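Local coordinates for protein Cj0977 (Campylobacter jejuni, PDB 3BNV) that is of unknown function but is a virulence factor with a hot-dog fold, produced under control of the flagellar sigma factor sigma28, at residues 80-85 and 139-144. Numbering follows the deposited sequence.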
loop_
_atom_site.group_PDB
_atom_site.type_symbol
_atom_site.label_atom_id
_atom_site.label_comp_id
_atom_site.label_asym_id
_atom_site.label_seq_id
_atom_site.Cartn_x
_atom_site.Cartn_y
_atom_site.Cartn_z
ATOM N N ALA A 80 8.387 1.960 11.451
ATOM C CA ALA A 80 9.531 2.671 12.002
ATOM C C ALA A 80 9.271 3.182 13.419
ATOM O O ALA A 80 10.201 3.333 14.202
ATOM C CB ALA A 80 9.929 3.777 11.118
ATOM N N SER A 81 8.012 3.434 13.750
ATOM C CA SER A 81 7.651 3.937 15.071
ATOM C C SER A 81 7.861 2.897 16.159
ATOM O O SER A 81 7.974 3.240 17.316
ATOM C CB SER A 81 6.192 4.382 15.099
ATOM O OG SER A 81 5.333 3.260 15.058
ATOM N N ILE A 82 7.870 1.623 15.781
ATOM C CA ILE A 82 8.127 0.531 16.708
ATOM C C ILE A 82 9.584 0.099 16.614
ATOM O O ILE A 82 10.203 -0.244 17.604
ATOM C CB ILE A 82 7.275 -0.686 16.328
ATOM C CG1 ILE A 82 5.805 -0.297 16.398
ATOM C CG2 ILE A 82 7.610 -1.899 17.240
ATOM C CD1 ILE A 82 5.508 0.566 17.606
ATOM N N ASN A 83 10.118 0.097 15.398
ATOM C CA ASN A 83 11.534 -0.181 15.152
ATOM C C ASN A 83 12.059 -1.510 15.693
ATOM O O ASN A 83 13.107 -1.564 16.329
ATOM C CB ASN A 83 12.438 0.941 15.676
ATOM C CG ASN A 83 13.814 0.902 15.037
ATOM O OD1 ASN A 83 13.977 0.345 13.958
ATOM N ND2 ASN A 83 14.794 1.495 15.684
ATOM N N LYS A 84 11.338 -2.580 15.433
ATOM C CA LYS A 84 11.811 -3.902 15.787
ATOM C C LYS A 84 12.391 -4.578 14.557
ATOM O O LYS A 84 11.928 -4.362 13.441
ATOM C CB LYS A 84 10.664 -4.736 16.336
ATOM C CG LYS A 84 10.198 -4.285 17.698
ATOM C CD LYS A 84 10.987 -4.930 18.804
ATOM C CE LYS A 84 10.687 -4.311 20.144
ATOM N NZ LYS A 84 11.525 -4.977 21.180
ATOM N N GLU A 85 13.409 -5.401 14.749
ATOM C CA GLU A 85 14.048 -6.017 13.608
ATOM C C GLU A 85 13.101 -6.948 12.875
ATOM O O GLU A 85 13.127 -7.025 11.664
ATOM C CB GLU A 85 15.298 -6.779 14.017
ATOM C CG GLU A 85 16.005 -7.404 12.835
ATOM C CD GLU A 85 17.338 -7.953 13.206
ATOM O OE1 GLU A 85 18.161 -8.189 12.288
ATOM O OE2 GLU A 85 17.558 -8.143 14.426
ATOM N N ILE A 139 -2.659 1.400 12.108
ATOM C CA ILE A 139 -2.002 0.205 11.600
ATOM C C ILE A 139 -1.539 -0.694 12.734
ATOM O O ILE A 139 -0.923 -0.238 13.685
ATOM C CB ILE A 139 -0.830 0.608 10.713
ATOM C CG1 ILE A 139 -1.373 1.293 9.457
ATOM C CG2 ILE A 139 -0.021 -0.579 10.340
ATOM C CD1 ILE A 139 -0.310 1.603 8.467
ATOM N N GLN A 140 -1.840 -1.975 12.639
ATOM C CA GLN A 140 -1.484 -2.898 13.696
ATOM C C GLN A 140 -0.188 -3.620 13.345
ATOM O O GLN A 140 -0.131 -4.345 12.378
ATOM C CB GLN A 140 -2.626 -3.886 13.920
ATOM C CG GLN A 140 -3.896 -3.291 14.526
ATOM C CD GLN A 140 -4.949 -4.372 14.812
ATOM O OE1 GLN A 140 -5.270 -5.191 13.932
ATOM N NE2 GLN A 140 -5.480 -4.394 16.052
ATOM N N VAL A 141 0.853 -3.387 14.142
ATOM C CA VAL A 141 2.168 -3.984 13.942
ATOM C C VAL A 141 2.394 -5.086 14.970
ATOM O O VAL A 141 2.112 -4.904 16.121
ATOM C CB VAL A 141 3.304 -2.960 14.149
ATOM C CG1 VAL A 141 4.642 -3.589 13.790
ATOM C CG2 VAL A 141 3.077 -1.665 13.346
ATOM N N VAL A 142 2.899 -6.236 14.546
ATOM C CA VAL A 142 3.274 -7.289 15.478
ATOM C C VAL A 142 4.738 -7.640 15.265
ATOM O O VAL A 142 5.224 -7.644 14.118
ATOM C CB VAL A 142 2.449 -8.582 15.286
ATOM C CG1 VAL A 142 3.036 -9.668 16.106
ATOM C CG2 VAL A 142 0.989 -8.373 15.680
ATOM N N SER A 143 5.444 -7.943 16.355
ATOM C CA SER A 143 6.854 -8.305 16.230
ATOM C C SER A 143 7.166 -9.675 16.803
ATOM O O SER A 143 6.402 -10.249 17.588
ATOM C CB SER A 143 7.777 -7.231 16.814
ATOM O OG SER A 143 7.475 -6.958 18.165
ATOM N N THR A 144 8.276 -10.237 16.371
ATOM C CA THR A 144 8.668 -11.502 16.930
ATOM C C THR A 144 10.133 -11.420 17.332
ATOM O O THR A 144 10.843 -10.477 16.940
ATOM C CB THR A 144 8.361 -12.655 15.955
ATOM O OG1 THR A 144 8.877 -12.336 14.655
ATOM C CG2 THR A 144 6.852 -12.844 15.833
#
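Ile82 meets Val141 and Lys84 meets Ser143 with no ring, amide or other flat group in either pairing: branched aliphatic carbons meet in the first, and a methylene stem lies against a small polar side chain in the second. The setting is the hot-dog fold, in which helix 67-82 is wrapped by a curved antiparallel sheet; here the last turn of the helix and the chain leaving it run past the end of strand 132-143. Strand alternation turns Val141 and Ser143 toward the helix side, whereas Val142 points away from it. CG1 of Ile82 approaches the isopropyl group of Val141 broadly, lying 4.3 Å from CB and a similar 4.3 Å from CG2 of Val141, so no single methyl carries the contact. Beyond this pair, Ile82 also packs on Arg121 and Ala112, and Val141 on Ser87, which places the contact among neighbouring strands of the sheet. Asn83, with a positive phi (56°), is the first residue to leave helical conformation. Its side-chain amide hydrogen-bonds through ND2 to O of Glu24 and through OD1 to N of Leu26, tying this turn to an earlier part of the chain. One residue further on, the backbones come closer, with 6.6 Å between CA of Lys84 and CA of Ser143. The lysine touches with the base of its side chain: its CB is 3.8 Å from CB of Ser143. A bend at chi2 (-87°) then carries the extended remainder away from the strand, leaving NZ of Lys84 5.4 Å from OG of Ser143, and no hydrogen bond joins the two segments. The serine hydroxyl instead lies alongside the aliphatic stem, OG of Ser143 being 3.8 Å from CG of Lys84 and 4.1 Å from its CD.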